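Side-chain contacts in conserved hypothetical protein TM1506 (Thermotoga maritima, PDB 1VK9), which is of unknown function but has a cytidine deaminase-like fold, binds zinc in the crystal and was found ADP-ribosylated: residues S31-S36 / I40-D45; L132-P137 / I141-S146; P95-M100 / D110-F115. One frame throughout, in Å; residues are numbered along the deposited sequence.

Interaction 1 (S31-S36 / I40-D45); sequences SLLAYS and IFESKD
Strands 32-35 and 40-43 run antiparallel at 168°, their axes 4.8 Å apart at closest approach, as the two arms of a beta hairpin. A classic beta bulge sits at each end: Ser31 and Leu32 both face Ser43, and Ile40 and Phe41 both face Ala34. In between, Leu33 and Glu42 form a non-hydrogen-bonded pair.

On the face shared with Ala34, Leu32 reaches diagonally to Phe41, CD2 lying 3.9 Å from CE1, and helix 49-57 covers both through Leu54. CB of Ala34 packs 3.8 Å from CG1 of Ile40. On the other face Leu33 and Glu42 lie side by side, CD1 of the leucine against CG of the glutamate, whose OE1 goes on to a salt bridge with Lys28; Phe25 of helix 15-27 also touches Leu33. Ser31 can reach past the strand end because its OG sits between its own N and carbonyl carbon (chi1 68°), donating to Asp45 O at 2.7 Å, in the carbonyl plane. An alanine in place of Ser31 is likely to leave Asp45 O without this hydroxyl donor and the turn away from the strand less firmly tied. Ser43 O accepts from both Ser31 N and Leu32 N.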
loop_
_atom_site.group_PDB
_atom_site.type_symbol
_atom_site.label_atom_id
_atom_site.label_comp_id
_atom_site.label_asym_id
_atom_site.label_seq_id
_atom_site.Cartn_x
_atom_site.Cartn_y
_atom_site.Cartn_z
ATOM N N SER A 31 -5.519 -1.888 10.343
ATOM C CA SER A 31 -5.523 -2.477 9.007
ATOM C C SER A 31 -4.622 -1.718 8.011
ATOM O O SER A 31 -4.284 -2.247 6.935
ATOM C CB SER A 31 -6.953 -2.671 8.485
ATOM O OG SER A 31 -7.611 -1.447 8.237
ATOM N N LEU A 32 -4.258 -0.487 8.395
ATOM C CA LEU A 32 -3.360 0.404 7.658
ATOM C C LEU A 32 -2.672 1.375 8.619
ATOM O O LEU A 32 -3.281 1.878 9.558
ATOM C CB LEU A 32 -4.132 1.186 6.599
ATOM C CG LEU A 32 -3.419 2.138 5.631
ATOM C CD1 LEU A 32 -2.281 1.459 4.887
ATOM C CD2 LEU A 32 -4.414 2.716 4.632
ATOM N N LEU A 33 -1.396 1.631 8.386
ATOM C CA LEU A 33 -0.642 2.572 9.199
ATOM C C LEU A 33 0.400 3.266 8.329
ATOM O O LEU A 33 1.071 2.597 7.516
ATOM C CB LEU A 33 0.040 1.838 10.352
ATOM C CG LEU A 33 1.104 2.584 11.152
ATOM C CD1 LEU A 33 0.485 3.644 12.010
ATOM C CD2 LEU A 33 1.845 1.611 12.015
ATOM N N ALA A 34 0.521 4.592 8.465
ATOM C CA ALA A 34 1.692 5.290 7.932
ATOM C C ALA A 34 2.504 5.852 9.096
ATOM O O ALA A 34 1.944 6.454 10.023
ATOM C CB ALA A 34 1.302 6.352 6.962
ATOM N N TYR A 35 3.816 5.620 9.056
ATOM C CA TYR A 35 4.701 5.889 10.193
ATOM C C TYR A 35 6.004 6.617 9.801
ATOM O O TYR A 35 6.677 6.243 8.827
ATOM C CB TYR A 35 5.005 4.582 10.909
ATOM C CG TYR A 35 5.784 4.703 12.203
ATOM C CD1 TYR A 35 5.136 4.960 13.420
ATOM C CD2 TYR A 35 7.168 4.530 12.224
ATOM C CE1 TYR A 35 5.851 5.050 14.618
ATOM C CE2 TYR A 35 7.889 4.621 13.414
ATOM C CZ TYR A 35 7.224 4.882 14.607
ATOM O OH TYR A 35 7.948 4.963 15.779
ATOM N N SER A 36 6.360 7.654 10.560
ATOM C CA SER A 36 7.553 8.443 10.242
ATOM C C SER A 36 8.539 8.534 11.404
ATOM O O SER A 36 9.566 9.184 11.316
ATOM C CB SER A 36 7.148 9.846 9.793
ATOM O OG SER A 36 6.632 10.556 10.903
ATOM N N ILE A 40 1.370 8.660 11.671
ATOM C CA ILE A 40 0.721 9.801 10.994
ATOM C C ILE A 40 -0.661 9.548 10.378
ATOM O O ILE A 40 -1.409 10.503 10.097
ATOM C CB ILE A 40 1.661 10.489 9.984
ATOM C CG1 ILE A 40 2.084 9.551 8.864
ATOM C CG2 ILE A 40 2.865 11.088 10.708
ATOM C CD1 ILE A 40 3.026 10.220 7.864
ATOM N N PHE A 41 -0.979 8.269 10.183
ATOM C CA PHE A 41 -2.293 7.813 9.738
ATOM C C PHE A 41 -2.533 6.415 10.305
ATOM O O PHE A 41 -1.682 5.535 10.199
ATOM C CB PHE A 41 -2.396 7.784 8.199
ATOM C CG PHE A 41 -3.757 7.374 7.694
ATOM C CD1 PHE A 41 -4.070 6.029 7.492
ATOM C CD2 PHE A 41 -4.744 8.324 7.465
ATOM C CE1 PHE A 41 -5.344 5.635 7.064
ATOM C CE2 PHE A 41 -6.018 7.941 7.022
ATOM C CZ PHE A 41 -6.317 6.591 6.830
ATOM N N GLU A 42 -3.704 6.215 10.893
ATOM C CA GLU A 42 -4.101 4.940 11.484
ATOM C C GLU A 42 -5.523 4.649 11.015
ATOM O O GLU A 42 -6.393 5.538 11.087
ATOM C CB GLU A 42 -4.069 5.020 13.027
ATOM C CG GLU A 42 -2.678 4.943 13.641
ATOM C CD GLU A 42 -2.670 4.980 15.163
ATOM O OE1 GLU A 42 -3.726 4.731 15.789
ATOM O OE2 GLU A 42 -1.595 5.249 15.749
ATOM N N SER A 43 -5.768 3.428 10.530
ATOM C CA SER A 43 -7.148 2.991 10.272
ATOM C C SER A 43 -7.330 1.538 10.568
ATOM O O SER A 43 -6.366 0.772 10.511
ATOM C CB SER A 43 -7.585 3.248 8.831
ATOM O OG SER A 43 -9.002 3.252 8.722
ATOM N N LYS A 44 -8.574 1.167 10.885
ATOM C CA LYS A 44 -8.938 -0.245 11.018
ATOM C C LYS A 44 -10.149 -0.713 10.188
ATOM O O LYS A 44 -10.586 -1.830 10.369
ATOM C CB LYS A 44 -9.045 -0.654 12.494
ATOM C CG LYS A 44 -10.247 -0.107 13.245
ATOM C CD LYS A 44 -9.861 0.465 14.609
ATOM C CE LYS A 44 -9.603 -0.636 15.623
ATOM N NZ LYS A 44 -10.143 -0.260 16.952
ATOM N N ASP A 45 -10.665 0.115 9.273
ATOM C CA ASP A 45 -11.730 -0.309 8.338
ATOM C C ASP A 45 -11.263 -1.414 7.361
ATOM O O ASP A 45 -10.080 -1.769 7.300
ATOM C CB ASP A 45 -12.308 0.855 7.493
ATOM C CG ASP A 45 -12.462 2.169 8.263
ATOM O OD1 ASP A 45 -12.961 2.140 9.428
ATOM O OD2 ASP A 45 -12.139 3.288 7.748
#

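Interaction 2 (L132-P137 / I141-S146); sequences LEMDDP and IRIVLS. With ZN (zinc ion), chain F.
Met134 and Ile143 meet through their torsions: in the selenomethionine CG stands anti to the carbonyl carbon (chi1 -77°) and the chain runs straight on through chi2 (179°), which together place SE, while CG2 of Ile143 is set between its own N and carbonyl carbon. The two side chains cross obliquely, SE of Met134 lying 4.0 Å from CG2 of the isoleucine. This touch is apolar and joins the loop after helix 126-132 to the side of helix 137-145.

The helix opens with a regular backbone bond, Ile141 N to Pro137 O at 2.9 Å, nearly straight at 172°. The Ile141 side chain folds back over the same carbonyl, CG1 and CD1 both 3.5 Å from Pro137 O, and it also touches Phe78 and Lys81 of helix 73-82 and Phe55 of helix 49-57.

Asp136 holds the N-cap position. Its OD2 accepts from Glu139 N in the first turn, whereas OD1 binds a zinc ion at 1.9 Å. The carboxylate is monodentate, since OD2 stays 3.2 Å from the metal, and water 1 is a further zinc ligand. Ahead of the cap, Lys73 NZ donates to both Leu132 O and Met134 O, which pins the approach from helix 126-132.

One carboxylate thus serves two purposes, capping the helix with one oxygen and taking up zinc with the other. The cap fixes how the carboxylate is turned, and the positive end of the helix dipole together with the metal would probably stabilise its negative charge.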
loop_
_atom_site.group_PDB
_atom_site.type_symbol
_atom_site.label_atom_id
_atom_site.label_comp_id
_atom_site.label_asym_id
_atom_site.label_seq_id
_atom_site.Cartn_x
_atom_site.Cartn_y
_atom_site.Cartn_z
ATOM N N LEU A 132 -7.276 -6.083 -12.466
ATOM C CA LEU A 132 -6.336 -7.193 -12.721
ATOM C C LEU A 132 -5.619 -7.105 -14.068
ATOM O O LEU A 132 -4.408 -7.239 -14.104
ATOM C CB LEU A 132 -7.003 -8.569 -12.563
ATOM C CG LEU A 132 -6.163 -9.839 -12.830
ATOM C CD1 LEU A 132 -5.334 -10.280 -11.621
ATOM C CD2 LEU A 132 -7.045 -10.995 -13.301
ATOM N N GLU A 133 -6.348 -6.890 -15.163
ATOM C CA GLU A 133 -5.668 -6.801 -16.454
ATOM C C GLU A 133 -5.331 -5.314 -16.900
ATOM O O GLU A 133 -5.074 -5.026 -18.068
ATOM C CB GLU A 133 -6.257 -7.783 -17.538
ATOM C CG GLU A 133 -6.218 -9.318 -17.206
ATOM C CD GLU A 133 -4.901 -10.133 -17.501
ATOM O OE1 GLU A 133 -4.116 -9.814 -18.429
ATOM O OE2 GLU A 133 -4.642 -11.169 -16.814
HETATM N N MSE A 134 -5.290 -4.393 -15.938
HETATM C CA MSE A 134 -4.882 -3.022 -16.175
HETATM C C MSE A 134 -3.417 -2.806 -15.807
HETATM O O MSE A 134 -2.950 -3.341 -14.806
HETATM C CB MSE A 134 -5.717 -2.103 -15.332
HETATM C CG MSE A 134 -7.096 -1.871 -15.867
HETATM SE SE MSE A 134 -8.186 -0.687 -14.713
HETATM C CE MSE A 134 -7.210 1.006 -15.066
ATOM N N ASP A 135 -2.696 -1.990 -16.581
ATOM C CA ASP A 135 -1.243 -1.874 -16.378
ATOM C C ASP A 135 -0.793 -0.679 -15.603
ATOM O O ASP A 135 0.210 -0.789 -14.895
ATOM C CB ASP A 135 -0.432 -1.936 -17.695
ATOM C CG ASP A 135 -0.220 -3.369 -18.204
ATOM O OD1 ASP A 135 -0.548 -4.339 -17.467
ATOM O OD2 ASP A 135 0.261 -3.622 -19.340
ATOM N N ASP A 136 -1.481 0.453 -15.750
ATOM C CA ASP A 136 -0.977 1.729 -15.240
ATOM C C ASP A 136 -1.540 2.133 -13.884
ATOM O O ASP A 136 -2.755 2.289 -13.724
ATOM C CB ASP A 136 -1.247 2.837 -16.217
ATOM C CG ASP A 136 -0.666 4.144 -15.770
ATOM O OD1 ASP A 136 0.581 4.361 -15.799
ATOM O OD2 ASP A 136 -1.409 5.037 -15.362
ATOM N N PRO A 137 -0.660 2.330 -12.899
ATOM C CA PRO A 137 -1.116 2.691 -11.542
ATOM C C PRO A 137 -2.012 3.956 -11.551
ATOM O O PRO A 137 -3.020 3.948 -10.859
ATOM C CB PRO A 137 0.190 2.930 -10.773
ATOM C CG PRO A 137 1.228 2.285 -11.559
ATOM C CD PRO A 137 0.807 2.245 -13.000
ATOM N N ILE A 141 -5.814 3.979 -9.962
ATOM C CA ILE A 141 -6.265 4.997 -9.014
ATOM C C ILE A 141 -7.531 5.741 -9.545
ATOM O O ILE A 141 -8.546 5.854 -8.862
ATOM C CB ILE A 141 -5.086 6.009 -8.751
ATOM C CG1 ILE A 141 -4.010 5.393 -7.859
ATOM C CG2 ILE A 141 -5.566 7.292 -8.089
ATOM C CD1 ILE A 141 -2.611 5.971 -8.035
ATOM N N ARG A 142 -7.467 6.254 -10.763
ATOM C CA ARG A 142 -8.607 6.937 -11.342
ATOM C C ARG A 142 -9.867 6.019 -11.328
ATOM O O ARG A 142 -10.902 6.410 -10.804
ATOM C CB ARG A 142 -8.241 7.528 -12.727
ATOM C CG ARG A 142 -9.430 7.732 -13.738
ATOM C CD ARG A 142 -9.145 8.689 -14.948
ATOM N NE ARG A 142 -8.124 9.683 -14.601
ATOM C CZ ARG A 142 -6.816 9.555 -14.829
ATOM N NH1 ARG A 142 -6.338 8.476 -15.443
ATOM N NH2 ARG A 142 -5.980 10.518 -14.450
ATOM N N ILE A 143 -9.787 4.800 -11.855
ATOM C CA ILE A 143 -10.974 3.951 -11.897
ATOM C C ILE A 143 -11.456 3.565 -10.499
ATOM O O ILE A 143 -12.666 3.522 -10.265
ATOM C CB ILE A 143 -10.808 2.697 -12.819
ATOM C CG1 ILE A 143 -12.178 2.250 -13.352
ATOM C CG2 ILE A 143 -10.158 1.544 -12.076
ATOM C CD1 ILE A 143 -12.151 1.143 -14.433
ATOM N N VAL A 144 -10.542 3.303 -9.566
ATOM C CA VAL A 144 -10.987 2.945 -8.219
ATOM C C VAL A 144 -11.732 4.111 -7.566
ATOM O O VAL A 144 -12.778 3.914 -6.938
ATOM C CB VAL A 144 -9.854 2.447 -7.312
ATOM C CG1 VAL A 144 -10.322 2.345 -5.860
ATOM C CG2 VAL A 144 -9.366 1.099 -7.798
ATOM N N LEU A 145 -11.217 5.324 -7.742
ATOM C CA LEU A 145 -11.868 6.495 -7.168
ATOM C C LEU A 145 -13.279 6.697 -7.701
ATOM O O LEU A 145 -14.154 7.203 -6.990
ATOM C CB LEU A 145 -11.025 7.747 -7.377
ATOM C CG LEU A 145 -9.745 7.778 -6.547
ATOM C CD1 LEU A 145 -8.911 8.987 -6.904
ATOM C CD2 LEU A 145 -10.059 7.754 -5.062
ATOM N N SER A 146 -13.511 6.276 -8.935
ATOM C CA SER A 146 -14.820 6.439 -9.532
ATOM C C SER A 146 -15.801 5.368 -9.024
ATOM O O SER A 146 -16.880 5.182 -9.590
ATOM C CB SER A 146 -14.717 6.454 -11.059
ATOM O OG SER A 146 -14.686 5.134 -11.573
HETATM ZN ZN ZN F . 1.715 5.659 -15.045
HETATM O O HOH W 1 1.153 7.740 -16.414
#

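Interaction 3 (P95-M100 / D110-F115); sequences PALKLM and DEKIPF. With ZN (zinc ion), chain E.
Pro95 and Leu97, both in helix 94-102, meet the 110-115 segment at two points. CD of Pro95 lies against Pro114 O. Leu97 sends CD1 onto the aliphatic chain of Lys112, 4.2 Å from CD, and the two side chains cross at about a right angle. The lysine's extended chain, chi1 173°, lays CG and CD beside Leu97 CD1.

Around this first shell, Leu97 also packs on Phe107 and Tyr109, and Pro95 on Lys73 and Leu132, while backbone bonds of Glu111 and Ile113 to Ile92, and of Ile113 to Lys94, hold the strand against strand 86-93. At the far end of the segment Asp110 binds zinc through OD2, 1.8 Å from the metal, with His88 and water 2 as further ligands. Glu111 OE2 is covalently linked to an unidentified group, consistent with the reported ADP-ribosylation.

Strand 86-93, helix 94-102 and the parallel strand 107-109 make a beta-alpha-beta crossover that continues past a corner at Asp110 into strand 111-113, and Leu97 is one of the residues, with Met100, through which its helix packs on the sheet of this cytidine deaminase-like fold.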
loop_
_atom_site.group_PDB
_atom_site.type_symbol
_atom_site.label_atom_id
_atom_site.label_comp_id
_atom_site.label_asym_id
_atom_site.label_seq_id
_atom_site.Cartn_x
_atom_site.Cartn_y
_atom_site.Cartn_z
ATOM N N PRO A 95 -0.108 -10.068 -8.257
ATOM C CA PRO A 95 -0.170 -8.876 -9.093
ATOM C C PRO A 95 0.490 -7.686 -8.426
ATOM O O PRO A 95 1.263 -6.996 -9.087
ATOM C CB PRO A 95 -1.669 -8.650 -9.255
ATOM C CG PRO A 95 -2.264 -10.021 -9.182
ATOM C CD PRO A 95 -1.453 -10.659 -8.090
ATOM N N ALA A 96 0.224 -7.472 -7.140
ATOM C CA ALA A 96 0.817 -6.355 -6.420
ATOM C C ALA A 96 2.334 -6.499 -6.370
ATOM O O ALA A 96 3.056 -5.569 -6.727
ATOM C CB ALA A 96 0.213 -6.203 -5.023
ATOM N N LEU A 97 2.818 -7.667 -5.992
ATOM C CA LEU A 97 4.255 -7.885 -5.901
ATOM C C LEU A 97 4.931 -7.588 -7.243
ATOM O O LEU A 97 5.981 -6.942 -7.295
ATOM C CB LEU A 97 4.541 -9.322 -5.423
ATOM C CG LEU A 97 5.965 -9.875 -5.267
ATOM C CD1 LEU A 97 5.929 -11.048 -4.311
ATOM C CD2 LEU A 97 6.551 -10.351 -6.603
ATOM N N LYS A 98 4.319 -8.056 -8.327
ATOM C CA LYS A 98 4.889 -7.929 -9.668
ATOM C C LYS A 98 5.020 -6.457 -10.010
ATOM O O LYS A 98 6.025 -6.032 -10.599
ATOM C CB LYS A 98 3.959 -8.579 -10.686
ATOM C CG LYS A 98 4.498 -9.779 -11.360
ATOM C CD LYS A 98 3.854 -11.042 -10.839
ATOM C CE LYS A 98 3.375 -11.923 -11.980
ATOM N NZ LYS A 98 2.326 -11.198 -12.761
ATOM N N LEU A 99 3.996 -5.690 -9.612
ATOM C CA LEU A 99 3.885 -4.270 -9.920
ATOM C C LEU A 99 4.945 -3.476 -9.195
ATOM O O LEU A 99 5.632 -2.647 -9.802
ATOM C CB LEU A 99 2.503 -3.729 -9.560
ATOM C CG LEU A 99 2.160 -2.314 -10.033
ATOM C CD1 LEU A 99 2.184 -2.183 -11.548
ATOM C CD2 LEU A 99 0.781 -1.983 -9.512
HETATM N N MSE A 100 5.081 -3.738 -7.902
HETATM C CA MSE A 100 6.046 -3.019 -7.093
HETATM C C MSE A 100 7.469 -3.298 -7.505
HETATM O O MSE A 100 8.292 -2.392 -7.434
HETATM C CB MSE A 100 5.831 -3.340 -5.629
HETATM C CG MSE A 100 4.398 -3.141 -5.283
HETATM SE SE MSE A 100 4.103 -2.255 -3.625
HETATM C CE MSE A 100 4.336 -3.769 -2.460
ATOM N N ASP A 110 4.748 -10.860 4.581
ATOM C CA ASP A 110 4.772 -12.052 5.422
ATOM C C ASP A 110 4.291 -13.269 4.632
ATOM O O ASP A 110 4.874 -14.333 4.742
ATOM C CB ASP A 110 3.991 -11.835 6.722
ATOM C CG ASP A 110 4.543 -10.663 7.536
ATOM O OD1 ASP A 110 5.793 -10.534 7.602
ATOM O OD2 ASP A 110 3.823 -9.792 8.119
ATOM N N GLU A 111 3.253 -13.099 3.816
ATOM C CA GLU A 111 2.663 -14.173 3.021
ATOM C C GLU A 111 2.401 -13.609 1.634
ATOM O O GLU A 111 2.087 -12.427 1.501
ATOM C CB GLU A 111 1.346 -14.684 3.651
ATOM C CG GLU A 111 0.780 -15.888 2.895
ATOM C CD GLU A 111 -0.585 -16.426 3.368
ATOM O OE1 GLU A 111 -1.061 -15.990 4.431
ATOM O OE2 GLU A 111 -1.175 -17.322 2.671
ATOM N N LYS A 112 2.540 -14.446 0.605
ATOM C CA LYS A 112 2.238 -14.063 -0.787
ATOM C C LYS A 112 1.056 -14.921 -1.204
ATOM O O LYS A 112 0.970 -16.055 -0.784
ATOM C CB LYS A 112 3.475 -14.333 -1.631
ATOM C CG LYS A 112 3.420 -14.190 -3.126
ATOM C CD LYS A 112 4.651 -14.960 -3.664
ATOM C CE LYS A 112 4.637 -15.156 -5.177
ATOM N NZ LYS A 112 6.036 -15.124 -5.729
ATOM N N ILE A 113 0.106 -14.380 -1.960
ATOM C CA ILE A 113 -1.028 -15.181 -2.462
ATOM C C ILE A 113 -1.305 -14.861 -3.944
ATOM O O ILE A 113 -0.964 -13.781 -4.385
ATOM C CB ILE A 113 -2.277 -14.971 -1.582
ATOM C CG1 ILE A 113 -2.720 -13.498 -1.576
ATOM C CG2 ILE A 113 -2.024 -15.479 -0.181
ATOM C CD1 ILE A 113 -4.139 -13.299 -1.048
ATOM N N PRO A 114 -1.892 -15.770 -4.724
ATOM C CA PRO A 114 -2.173 -15.499 -6.157
ATOM C C PRO A 114 -2.959 -14.214 -6.469
ATOM O O PRO A 114 -2.600 -13.515 -7.429
ATOM C CB PRO A 114 -2.981 -16.723 -6.592
ATOM C CG PRO A 114 -2.445 -17.770 -5.722
ATOM C CD PRO A 114 -2.308 -17.126 -4.344
ATOM N N PHE A 115 -4.006 -13.942 -5.685
ATOM C CA PHE A 115 -4.835 -12.730 -5.788
ATOM C C PHE A 115 -5.692 -12.533 -4.517
ATOM O O PHE A 115 -6.062 -13.501 -3.854
ATOM C CB PHE A 115 -5.728 -12.756 -7.048
ATOM C CG PHE A 115 -6.561 -14.013 -7.195
ATOM C CD1 PHE A 115 -7.728 -14.205 -6.431
ATOM C CD2 PHE A 115 -6.192 -14.993 -8.103
ATOM C CE1 PHE A 115 -8.490 -15.366 -6.573
ATOM C CE2 PHE A 115 -6.946 -16.172 -8.244
ATOM C CZ PHE A 115 -8.101 -16.362 -7.478
HETATM ZN ZN ZN E . 4.556 -8.416 9.114
HETATM O O HOH W 2 2.545 -7.669 9.656
#

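In the fold
Along the chain the order is interaction 1, interaction 3, interaction 2, each closing before the next opens. Interactions 1 and 3 use the same mixed sheet from opposite sides of the chain's centre, their centres about 20 Å apart: interaction 1 is its antiparallel hairpin, interaction 3 rests a helix on its parallel part. Interaction 2 belongs to the C-terminal helix, its centre about 22 Å from that of interaction 1 and about 16 Å from that of interaction 3, which it touches through Leu132 CD1 and Pro95 CG, 3.9 Å apart. Helix 73-82 packs against both 2 and 3, and helix 49-57 against both 1 and 2, so shared helices tie the three contacts together.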